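Local coordinates for protein Alp7A (Bacillus subtilis, PDB 5EC0) that binds ADP and, as an actin-like protein of the bacterial cytoskeleton, probably forms filaments that help segregate plasmid DNA, at residues I131-F140 with S232-T240; K91-L102 with R146-V157. All blocks are in the same frame, centred on the assembly; numbering follows the deposited sequence.

Contact 1. Residues I131-F140 with S232-T240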
loop_
_atom_site.group_PDB
_atom_site.type_symbol
_atom_site.label_atom_id
_atom_site.label_comp_id
_atom_site.label_asym_id
_atom_site.label_seq_id
_atom_site.Cartn_x
_atom_site.Cartn_y
_atom_site.Cartn_z
ATOM N N ILE A 131 8.487 -6.590 -5.312
ATOM C CA ILE A 131 9.405 -7.662 -5.666
ATOM C C ILE A 131 9.436 -7.910 -7.169
ATOM O O ILE A 131 10.494 -8.223 -7.731
ATOM C CB ILE A 131 9.056 -8.958 -4.885
ATOM C CG1 ILE A 131 9.339 -8.735 -3.400
ATOM C CG2 ILE A 131 9.862 -10.172 -5.386
ATOM C CD1 ILE A 131 8.817 -9.826 -2.509
ATOM N N TRP A 132 8.305 -7.733 -7.842
ATOM C CA TRP A 132 8.273 -8.024 -9.268
ATOM C C TRP A 132 9.187 -7.043 -10.004
ATOM O O TRP A 132 9.773 -7.377 -11.031
ATOM C CB TRP A 132 6.844 -7.964 -9.830
ATOM C CG TRP A 132 6.217 -6.581 -9.844
ATOM C CD1 TRP A 132 5.304 -6.086 -8.951
ATOM C CD2 TRP A 132 6.444 -5.532 -10.806
ATOM N NE1 TRP A 132 4.951 -4.805 -9.298
ATOM C CE2 TRP A 132 5.635 -4.441 -10.419
ATOM C CE3 TRP A 132 7.247 -5.419 -11.948
ATOM C CZ2 TRP A 132 5.614 -3.241 -11.141
ATOM C CZ3 TRP A 132 7.230 -4.220 -12.658
ATOM C CH2 TRP A 132 6.415 -3.148 -12.251
ATOM N N LEU A 133 9.307 -5.828 -9.479
ATOM C CA LEU A 133 10.221 -4.860 -10.070
ATOM C C LEU A 133 11.692 -5.146 -9.695
ATOM O O LEU A 133 12.560 -5.093 -10.543
ATOM C CB LEU A 133 9.821 -3.444 -9.655
ATOM C CG LEU A 133 10.588 -2.318 -10.337
ATOM C CD1 LEU A 133 10.687 -2.563 -11.846
ATOM C CD2 LEU A 133 9.902 -1.013 -10.079
ATOM N N LEU A 134 11.965 -5.455 -8.428
ATOM C CA LEU A 134 13.337 -5.745 -7.992
ATOM C C LEU A 134 13.958 -6.973 -8.669
ATOM O O LEU A 134 15.140 -6.971 -9.012
ATOM C CB LEU A 134 13.377 -5.921 -6.473
ATOM C CG LEU A 134 13.116 -4.606 -5.720
ATOM C CD1 LEU A 134 12.732 -4.831 -4.265
ATOM C CD2 LEU A 134 14.318 -3.657 -5.805
ATOM N N LYS A 135 13.165 -8.019 -8.865
ATOM C CA LYS A 135 13.668 -9.280 -9.416
ATOM C C LYS A 135 14.148 -9.176 -10.858
ATOM O O LYS A 135 14.841 -10.051 -11.342
ATOM C CB LYS A 135 12.591 -10.361 -9.328
ATOM C CG LYS A 135 12.335 -10.853 -7.934
ATOM C CD LYS A 135 13.334 -11.906 -7.515
ATOM C CE LYS A 135 12.948 -13.272 -8.047
ATOM N NZ LYS A 135 13.728 -14.339 -7.350
ATOM N N LYS A 136 13.775 -8.106 -11.549
ATOM C CA LYS A 136 14.234 -7.895 -12.912
ATOM C C LYS A 136 15.721 -7.546 -12.973
ATOM O O LYS A 136 16.336 -7.661 -14.019
ATOM C CB LYS A 136 13.409 -6.799 -13.578
ATOM C CG LYS A 136 11.995 -7.238 -13.899
ATOM C CD LYS A 136 11.139 -6.067 -14.328
ATOM C CE LYS A 136 10.224 -6.477 -15.471
ATOM N NZ LYS A 136 9.629 -7.823 -15.235
ATOM N N LEU A 137 16.294 -7.134 -11.842
ATOM C CA LEU A 137 17.686 -6.707 -11.800
ATOM C C LEU A 137 18.522 -7.708 -11.012
ATOM O O LEU A 137 17.998 -8.366 -10.129
ATOM C CB LEU A 137 17.784 -5.308 -11.184
ATOM C CG LEU A 137 18.991 -4.444 -11.562
ATOM C CD1 LEU A 137 18.959 -4.097 -13.043
ATOM C CD2 LEU A 137 19.071 -3.169 -10.710
ATOM N N ASP A 138 19.815 -7.825 -11.319
ATOM C CA ASP A 138 20.708 -8.717 -10.562
ATOM C C ASP A 138 20.991 -8.228 -9.123
ATOM O O ASP A 138 21.325 -9.042 -8.259
ATOM C CB ASP A 138 22.042 -8.916 -11.307
ATOM C CG ASP A 138 22.848 -7.633 -11.418
ATOM O OD1 ASP A 138 22.263 -6.535 -11.251
ATOM O OD2 ASP A 138 24.060 -7.716 -11.675
ATOM N N LYS A 139 20.857 -6.921 -8.872
ATOM C CA LYS A 139 21.094 -6.353 -7.530
ATOM C C LYS A 139 19.920 -5.499 -7.021
ATOM O O LYS A 139 19.625 -4.461 -7.597
ATOM C CB LYS A 139 22.362 -5.482 -7.527
ATOM C CG LYS A 139 23.614 -6.185 -7.994
ATOM C CD LYS A 139 24.802 -5.242 -8.101
ATOM C CE LYS A 139 26.058 -6.030 -8.533
ATOM N NZ LYS A 139 27.314 -5.210 -8.615
ATOM N N PHE A 140 19.292 -5.896 -5.918
ATOM C CA PHE A 140 18.174 -5.120 -5.380
ATOM C C PHE A 140 18.610 -3.740 -4.912
ATOM O O PHE A 140 17.913 -2.754 -5.125
ATOM C CB PHE A 140 17.504 -5.847 -4.208
ATOM C CG PHE A 140 16.705 -7.062 -4.607
ATOM C CD1 PHE A 140 16.822 -7.613 -5.876
ATOM C CD2 PHE A 140 15.824 -7.645 -3.707
ATOM C CE1 PHE A 140 16.091 -8.723 -6.232
ATOM C CE2 PHE A 140 15.088 -8.754 -4.058
ATOM C CZ PHE A 140 15.218 -9.298 -5.319
ATOM N N SER A 232 18.482 -15.627 0.431
ATOM C CA SER A 232 18.935 -15.206 -0.893
ATOM C C SER A 232 17.799 -14.694 -1.779
ATOM O O SER A 232 16.633 -14.649 -1.388
ATOM C CB SER A 232 19.630 -16.357 -1.612
ATOM O OG SER A 232 18.683 -17.325 -2.032
ATOM N N ARG A 233 18.168 -14.341 -2.997
ATOM C CA ARG A 233 17.247 -13.853 -4.003
ATOM C C ARG A 233 16.113 -14.833 -4.319
ATOM O O ARG A 233 15.007 -14.425 -4.696
ATOM C CB ARG A 233 18.038 -13.532 -5.266
ATOM C CG ARG A 233 17.201 -13.356 -6.479
ATOM C CD ARG A 233 18.069 -13.276 -7.693
ATOM N NE ARG A 233 17.458 -12.439 -8.713
ATOM C CZ ARG A 233 17.655 -11.133 -8.804
ATOM N NH1 ARG A 233 18.453 -10.518 -7.936
ATOM N NH2 ARG A 233 17.059 -10.452 -9.767
ATOM N N ASP A 234 16.382 -16.123 -4.143
ATOM C CA ASP A 234 15.383 -17.157 -4.412
ATOM C C ASP A 234 14.247 -17.148 -3.394
ATOM O O ASP A 234 13.210 -17.783 -3.612
ATOM C CB ASP A 234 16.034 -18.541 -4.431
ATOM C CG ASP A 234 16.887 -18.764 -5.660
ATOM O OD1 ASP A 234 16.389 -18.508 -6.782
ATOM O OD2 ASP A 234 18.049 -19.202 -5.498
ATOM N N SER A 235 14.444 -16.429 -2.290
ATOM C CA SER A 235 13.446 -16.372 -1.224
ATOM C C SER A 235 12.386 -15.303 -1.479
ATOM O O SER A 235 11.487 -15.110 -0.657
ATOM C CB SER A 235 14.119 -16.110 0.125
ATOM O OG SER A 235 15.128 -17.071 0.388
ATOM N N PHE A 236 12.510 -14.618 -2.615
ATOM C CA PHE A 236 11.596 -13.547 -3.012
ATOM C C PHE A 236 10.895 -13.934 -4.299
ATOM O O PHE A 236 11.558 -14.093 -5.324
ATOM C CB PHE A 236 12.330 -12.218 -3.269
ATOM C CG PHE A 236 13.057 -11.640 -2.086
ATOM C CD1 PHE A 236 14.357 -12.038 -1.785
ATOM C CD2 PHE A 236 12.480 -10.624 -1.335
ATOM C CE1 PHE A 236 15.045 -11.474 -0.724
ATOM C CE2 PHE A 236 13.152 -10.051 -0.265
ATOM C CZ PHE A 236 14.443 -10.476 0.042
ATOM N N VAL A 237 9.569 -14.051 -4.289
ATOM C CA VAL A 237 8.870 -14.420 -5.518
ATOM C C VAL A 237 7.613 -13.576 -5.732
ATOM O O VAL A 237 6.874 -13.308 -4.792
ATOM C CB VAL A 237 8.506 -15.921 -5.520
ATOM C CG1 VAL A 237 7.588 -16.257 -6.687
ATOM C CG2 VAL A 237 9.774 -16.793 -5.567
ATOM N N SER A 238 7.397 -13.141 -6.976
ATOM C CA SER A 238 6.187 -12.419 -7.350
ATOM C C SER A 238 5.360 -13.181 -8.396
ATOM O O SER A 238 5.917 -13.725 -9.346
ATOM C CB SER A 238 6.550 -11.033 -7.874
ATOM O OG SER A 238 5.401 -10.209 -7.953
ATOM N N ASN A 239 4.036 -13.218 -8.220
ATOM C CA ASN A 239 3.125 -13.851 -9.197
ATOM C C ASN A 239 2.175 -12.872 -9.877
ATOM O O ASN A 239 1.776 -11.888 -9.257
ATOM C CB ASN A 239 2.280 -14.917 -8.515
ATOM C CG ASN A 239 3.073 -16.128 -8.124
ATOM O OD1 ASN A 239 3.417 -16.957 -8.963
ATOM N ND2 ASN A 239 3.365 -16.248 -6.836
ATOM N N THR A 240 1.782 -13.155 -11.123
ATOM C CA THR A 240 0.782 -12.331 -11.803
ATOM C C THR A 240 -0.292 -13.116 -12.595
ATOM O O THR A 240 -0.167 -13.352 -13.804
ATOM C CB THR A 240 1.460 -11.321 -12.744
ATOM O OG1 THR A 240 2.497 -10.636 -12.028
ATOM C CG2 THR A 240 0.446 -10.302 -13.242
#

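Contact 2. Residues K91-L102 with R146-V157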
loop_
_atom_site.group_PDB
_atom_site.type_symbol
_atom_site.label_atom_id
_atom_site.label_comp_id
_atom_site.label_asym_id
_atom_site.label_seq_id
_atom_site.Cartn_x
_atom_site.Cartn_y
_atom_site.Cartn_z
ATOM N N LYS A 91 8.091 1.855 -10.939
ATOM C CA LYS A 91 7.943 2.820 -9.858
ATOM C C LYS A 91 9.079 3.842 -9.826
ATOM O O LYS A 91 8.912 4.953 -9.306
ATOM C CB LYS A 91 7.859 2.092 -8.513
ATOM C CG LYS A 91 6.718 1.082 -8.414
ATOM C CD LYS A 91 5.376 1.778 -8.222
ATOM C CE LYS A 91 4.262 0.776 -7.947
ATOM N NZ LYS A 91 2.924 1.432 -8.000
ATOM N N VAL A 92 10.229 3.463 -10.391
ATOM C CA VAL A 92 11.419 4.305 -10.345
ATOM C C VAL A 92 11.422 5.356 -11.451
ATOM O O VAL A 92 11.664 6.530 -11.191
ATOM C CB VAL A 92 12.709 3.464 -10.449
ATOM C CG1 VAL A 92 13.937 4.365 -10.440
ATOM C CG2 VAL A 92 12.782 2.465 -9.310
ATOM N N GLU A 93 11.140 4.937 -12.680
ATOM C CA GLU A 93 11.273 5.835 -13.825
ATOM C C GLU A 93 9.982 6.591 -14.173
ATOM O O GLU A 93 10.010 7.568 -14.918
ATOM C CB GLU A 93 11.775 5.037 -15.024
ATOM C CG GLU A 93 13.163 4.450 -14.780
ATOM C CD GLU A 93 13.571 3.460 -15.844
ATOM O OE1 GLU A 93 12.664 2.873 -16.470
ATOM O OE2 GLU A 93 14.791 3.274 -16.065
ATOM N N SER A 94 8.861 6.149 -13.618
ATOM C CA SER A 94 7.588 6.831 -13.794
ATOM C C SER A 94 7.440 8.022 -12.853
ATOM O O SER A 94 7.831 7.954 -11.692
ATOM C CB SER A 94 6.429 5.870 -13.563
ATOM O OG SER A 94 5.225 6.587 -13.408
ATOM N N HIS A 95 6.853 9.100 -13.362
ATOM C CA HIS A 95 6.646 10.319 -12.590
ATOM C C HIS A 95 5.454 10.215 -11.641
ATOM O O HIS A 95 5.317 11.011 -10.707
ATOM C CB HIS A 95 6.442 11.498 -13.539
ATOM C CG HIS A 95 5.290 11.312 -14.474
ATOM N ND1 HIS A 95 5.433 10.769 -15.733
ATOM C CD2 HIS A 95 3.969 11.571 -14.323
ATOM C CE1 HIS A 95 4.251 10.717 -16.324
ATOM N NE2 HIS A 95 3.346 11.194 -15.489
ATOM N N ILE A 96 4.592 9.230 -11.879
ATOM C CA ILE A 96 3.369 9.082 -11.092
ATOM C C ILE A 96 3.586 8.985 -9.559
ATOM O O ILE A 96 2.917 9.705 -8.811
ATOM C CB ILE A 96 2.549 7.865 -11.588
ATOM C CG1 ILE A 96 1.955 8.168 -12.961
ATOM C CG2 ILE A 96 1.434 7.488 -10.595
ATOM C CD1 ILE A 96 1.204 6.991 -13.562
ATOM N N PRO A 97 4.504 8.116 -9.083
ATOM C CA PRO A 97 4.715 8.123 -7.624
ATOM C C PRO A 97 5.233 9.460 -7.105
ATOM O O PRO A 97 4.802 9.948 -6.052
ATOM C CB PRO A 97 5.777 7.028 -7.402
ATOM C CG PRO A 97 5.740 6.191 -8.617
ATOM C CD PRO A 97 5.330 7.091 -9.751
ATOM N N TYR A 98 6.169 10.040 -7.842
ATOM C CA TYR A 98 6.764 11.310 -7.460
ATOM C C TYR A 98 5.701 12.428 -7.367
ATOM O O TYR A 98 5.666 13.187 -6.390
ATOM C CB TYR A 98 7.858 11.675 -8.460
ATOM C CG TYR A 98 8.444 13.053 -8.278
ATOM C CD1 TYR A 98 9.290 13.336 -7.209
ATOM C CD2 TYR A 98 8.181 14.064 -9.199
ATOM C CE1 TYR A 98 9.826 14.595 -7.039
ATOM C CE2 TYR A 98 8.726 15.328 -9.042
ATOM C CZ TYR A 98 9.544 15.585 -7.959
ATOM O OH TYR A 98 10.085 16.839 -7.802
ATOM N N VAL A 99 4.835 12.519 -8.374
ATOM C CA VAL A 99 3.773 13.530 -8.367
ATOM C C VAL A 99 2.781 13.263 -7.225
ATOM O O VAL A 99 2.368 14.181 -6.517
ATOM C CB VAL A 99 3.052 13.571 -9.726
ATOM C CG1 VAL A 99 1.740 14.371 -9.652
ATOM C CG2 VAL A 99 3.994 14.153 -10.791
ATOM N N THR A 100 2.415 12.003 -7.012
ATOM C CA THR A 100 1.519 11.699 -5.903
ATOM C C THR A 100 2.126 12.124 -4.554
ATOM O O THR A 100 1.446 12.733 -3.726
ATOM C CB THR A 100 1.163 10.214 -5.870
ATOM O OG1 THR A 100 0.771 9.798 -7.182
ATOM C CG2 THR A 100 -0.001 9.974 -4.921
ATOM N N PHE A 101 3.412 11.838 -4.351
ATOM C CA PHE A 101 4.101 12.234 -3.126
ATOM C C PHE A 101 4.020 13.750 -2.881
ATOM O O PHE A 101 3.766 14.192 -1.758
ATOM C CB PHE A 101 5.563 11.762 -3.182
ATOM C CG PHE A 101 6.528 12.639 -2.442
ATOM C CD1 PHE A 101 6.634 12.577 -1.060
ATOM C CD2 PHE A 101 7.376 13.507 -3.143
ATOM C CE1 PHE A 101 7.559 13.383 -0.373
ATOM C CE2 PHE A 101 8.307 14.311 -2.469
ATOM C CZ PHE A 101 8.394 14.253 -1.090
ATOM N N LEU A 102 4.222 14.532 -3.936
ATOM C CA LEU A 102 4.225 15.994 -3.824
ATOM C C LEU A 102 2.862 16.531 -3.415
ATOM O O LEU A 102 2.752 17.388 -2.528
ATOM C CB LEU A 102 4.650 16.639 -5.142
ATOM C CG LEU A 102 6.081 16.459 -5.628
ATOM C CD1 LEU A 102 6.259 17.123 -7.003
ATOM C CD2 LEU A 102 7.082 17.027 -4.611
ATOM N N ARG A 146 18.352 4.075 -6.259
ATOM C CA ARG A 146 17.811 5.005 -7.243
ATOM C C ARG A 146 16.400 5.450 -6.837
ATOM O O ARG A 146 16.032 6.614 -7.013
ATOM C CB ARG A 146 17.813 4.389 -8.650
ATOM C CG ARG A 146 19.221 4.212 -9.251
ATOM C CD ARG A 146 19.201 3.832 -10.741
ATOM N NE ARG A 146 18.815 2.437 -10.948
ATOM C CZ ARG A 146 19.667 1.413 -10.947
ATOM N NH1 ARG A 146 20.968 1.616 -10.748
ATOM N NH2 ARG A 146 19.212 0.184 -11.137
ATOM N N MET A 147 15.612 4.538 -6.280
ATOM C CA MET A 147 14.256 4.917 -5.855
ATOM C C MET A 147 14.321 5.992 -4.771
ATOM O O MET A 147 13.631 7.015 -4.856
ATOM C CB MET A 147 13.470 3.710 -5.349
ATOM C CG MET A 147 12.016 4.036 -4.969
ATOM S SD MET A 147 11.064 4.745 -6.340
ATOM C CE MET A 147 9.395 4.618 -5.654
ATOM N N ALA A 148 15.177 5.763 -3.775
ATOM C CA ALA A 148 15.379 6.718 -2.684
ATOM C C ALA A 148 15.882 8.067 -3.198
ATOM O O ALA A 148 15.471 9.121 -2.718
ATOM C CB ALA A 148 16.366 6.146 -1.639
ATOM N N SER A 149 16.783 8.036 -4.171
ATOM C CA SER A 149 17.337 9.266 -4.730
ATOM C C SER A 149 16.294 10.138 -5.412
ATOM O O SER A 149 16.471 11.347 -5.546
ATOM C CB SER A 149 18.445 8.929 -5.727
ATOM O OG SER A 149 19.507 8.279 -5.062
ATOM N N LYS A 150 15.210 9.514 -5.852
ATOM C CA LYS A 150 14.141 10.221 -6.534
ATOM C C LYS A 150 13.474 11.222 -5.597
ATOM O O LYS A 150 12.869 12.197 -6.033
ATOM C CB LYS A 150 13.106 9.230 -7.067
ATOM C CG LYS A 150 12.694 9.469 -8.498
ATOM C CD LYS A 150 11.442 8.686 -8.832
ATOM C CE LYS A 150 10.711 9.296 -10.025
ATOM N NZ LYS A 150 9.327 8.769 -10.074
ATOM N N PHE A 151 13.589 10.975 -4.303
ATOM C CA PHE A 151 12.855 11.768 -3.336
ATOM C C PHE A 151 13.780 12.662 -2.512
ATOM O O PHE A 151 13.366 13.747 -2.096
ATOM C CB PHE A 151 12.013 10.846 -2.460
ATOM C CG PHE A 151 10.966 10.108 -3.234
ATOM C CD1 PHE A 151 11.243 8.861 -3.788
ATOM C CD2 PHE A 151 9.724 10.689 -3.470
ATOM C CE1 PHE A 151 10.294 8.191 -4.530
ATOM C CE2 PHE A 151 8.772 10.035 -4.220
ATOM C CZ PHE A 151 9.054 8.777 -4.755
ATOM N N LEU A 152 15.024 12.217 -2.311
ATOM C CA LEU A 152 16.056 13.025 -1.651
ATOM C C LEU A 152 16.201 14.423 -2.275
ATOM O O LEU A 152 16.110 14.591 -3.498
ATOM C CB LEU A 152 17.416 12.303 -1.705
ATOM C CG LEU A 152 18.508 12.781 -0.748
ATOM C CD1 LEU A 152 18.018 12.631 0.690
ATOM C CD2 LEU A 152 19.821 12.008 -0.946
ATOM N N GLY A 153 16.434 15.426 -1.432
ATOM C CA GLY A 153 16.673 16.777 -1.916
ATOM C C GLY A 153 15.455 17.693 -1.939
ATOM O O GLY A 153 14.430 17.444 -1.277
ATOM N N THR A 154 15.581 18.751 -2.735
ATOM C CA THR A 154 14.638 19.855 -2.776
ATOM C C THR A 154 13.693 19.767 -3.977
ATOM O O THR A 154 14.133 19.603 -5.114
ATOM C CB THR A 154 15.394 21.188 -2.834
ATOM O OG1 THR A 154 16.291 21.267 -1.721
ATOM C CG2 THR A 154 14.417 22.376 -2.813
ATOM N N HIS A 155 12.400 19.872 -3.714
ATOM C CA HIS A 155 11.397 19.852 -4.772
ATOM C C HIS A 155 10.415 20.986 -4.598
ATOM O O HIS A 155 10.230 21.490 -3.493
ATOM C CB HIS A 155 10.635 18.531 -4.772
ATOM C CG HIS A 155 11.510 17.340 -4.533
ATOM N ND1 HIS A 155 12.327 16.813 -5.508
ATOM C CD2 HIS A 155 11.687 16.577 -3.433
ATOM C CE1 HIS A 155 12.977 15.771 -5.014
ATOM N NE2 HIS A 155 12.601 15.605 -3.758
ATOM N N GLN A 156 9.765 21.379 -5.683
ATOM C CA GLN A 156 8.655 22.311 -5.551
ATOM C C GLN A 156 7.388 21.784 -6.170
ATOM O O GLN A 156 7.417 21.059 -7.167
ATOM C CB GLN A 156 8.999 23.646 -6.179
ATOM C CG GLN A 156 10.181 24.303 -5.549
ATOM C CD GLN A 156 10.392 25.674 -6.105
ATOM O OE1 GLN A 156 10.839 25.829 -7.243
ATOM N NE2 GLN A 156 10.044 26.687 -5.321
ATOM N N VAL A 157 6.267 22.158 -5.573
ATOM C CA VAL A 157 4.980 21.864 -6.163
ATOM C C VAL A 157 4.035 23.042 -5.920
ATOM O O VAL A 157 4.097 23.690 -4.865
ATOM C CB VAL A 157 4.393 20.546 -5.602
ATOM C CG1 VAL A 157 4.253 20.614 -4.084
ATOM C CG2 VAL A 157 3.049 20.212 -6.276
#

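Contact 1. Residues I131-F140 with S232-T240
F140 turns the edge of its ring onto the face of F236 in a T-shaped stack, with centroids of the F140 and F236 rings 5.3 Å apart and planes at 70°. CE2 of F140 stands over the centre of the F236 ring, while CD1 of I131 meets that same ring at its rim, in plane. The other branch of I131, CG2, lies 3.8 Å from F236 CB. F140 also meets R233: its CE1 sits over one face of the guanidinium, 3.4 Å from R233 NH1, the two planes being steeply inclined to each other. R233 reaches this place as a long extended chain and directs NH2 into the type I turn L134-L137, giving a weak bond to K135 O (2.7 Å). NH2 also points at L137 O, but the modelled separation is too short for its length to be trusted. K135 reaches back in the reverse direction, its chain folding twice (chi2 -83°, chi3 -82°). Its NZ donates hydrogen bonds to two carbonyls, R233 O at 2.9 Å and F236 O at 3.0 Å, the latter approached nearly along the C=O axis. R233 O thus takes two donors, K135 NZ and F236 N, from opposite faces of its plane. Further along, W132 CB packs 3.3 Å from S238 OG, a hydroxyl already hydrogen-bonded to D219, and the indole touches T217 and L88. The contact joins the two halves of the actin-like fold beside the nucleotide cleft, the W132 side chain lying about 8 Å from the bound ADP. Strand 236-239 is an edge strand of its sheet, next to strand 218-223; helix 131-134 and the turn after it lie against it, and I179 of strand 166-179, from the other large sheet, touches I131, L134, F140 and F236.

Contact 2. Residues K91-L102 with R146-V157
An N-capped helix packed on a strand and on the turn leading into it, within the half of the actin-like fold whose sheet holds strands 119-129 and 153-159, is fastened here by two T-shaped aromatic pairs. Y98 of helix 95-112 presents its edge to the face of H155 on strand 153-159, with centroids of the Y98 and H155 rings 5.3 Å apart and planes at 75°. One turn on, the roles are exchanged: the edge of F151 meets the face of F101, with ring centroids of F101 and F151 5.2 Å apart and planes perpendicular (90°). F125 of strand 119-129 joins the cluster, stacking on F151 and meeting F101 steeply. Next to these rings L102 slides past V157, with L102 CB 3.9 Å from V157 CB. CD2 of L102 packs on H155 CB. At the other end of the segment, M147 kinks at chi2 (58°), which brings SD to V92; V92 CG2 is 4.1 Å from M147 SD, and CE of M147 comes close to K91 CB. K91 NZ is hydrogen-bonded to F10 O, and the K91 side chain touches N12, an ADP-binding residue, about 7 Å from ADP. Between these two apolar patches K150 runs almost straight beyond CG, passing V92 O and ending at S94 O; the modelled bond of NZ to that carbonyl is too short to be taken literally. S94 also caps the helix, its OG accepting from I96 N at 3.1 Å. The H155 ring is clasped from both faces, by Y98 CE1 on one and G153 C on the other, and its rotation is fixed by an almost straight bond lying in the ring plane, from H155 NE2 to F151 O, 2.6 Å.

Following the chain from the N terminus, residues 91-102 come first, carrying the start of helix 95-112; after strand 119-129 come 131-140 and then 146-157. Contact 2 closes the loop from 91-102 to 146-157, inside which 131-140 lies. Contact 1 opens within that loop and closes far beyond it, at 232-240, so the two cross instead of nesting. The contacts touch where L137, after helix 131-134, packs on R146 of helix 140-149, and where L133 of helix 131-134 meets K91. Contact 2 stays within the half containing strands 119-129 and 153-159, whereas contact 1 ties that half to the sheet of strands 218-223 and 236-239, near the cleft that holds ADP.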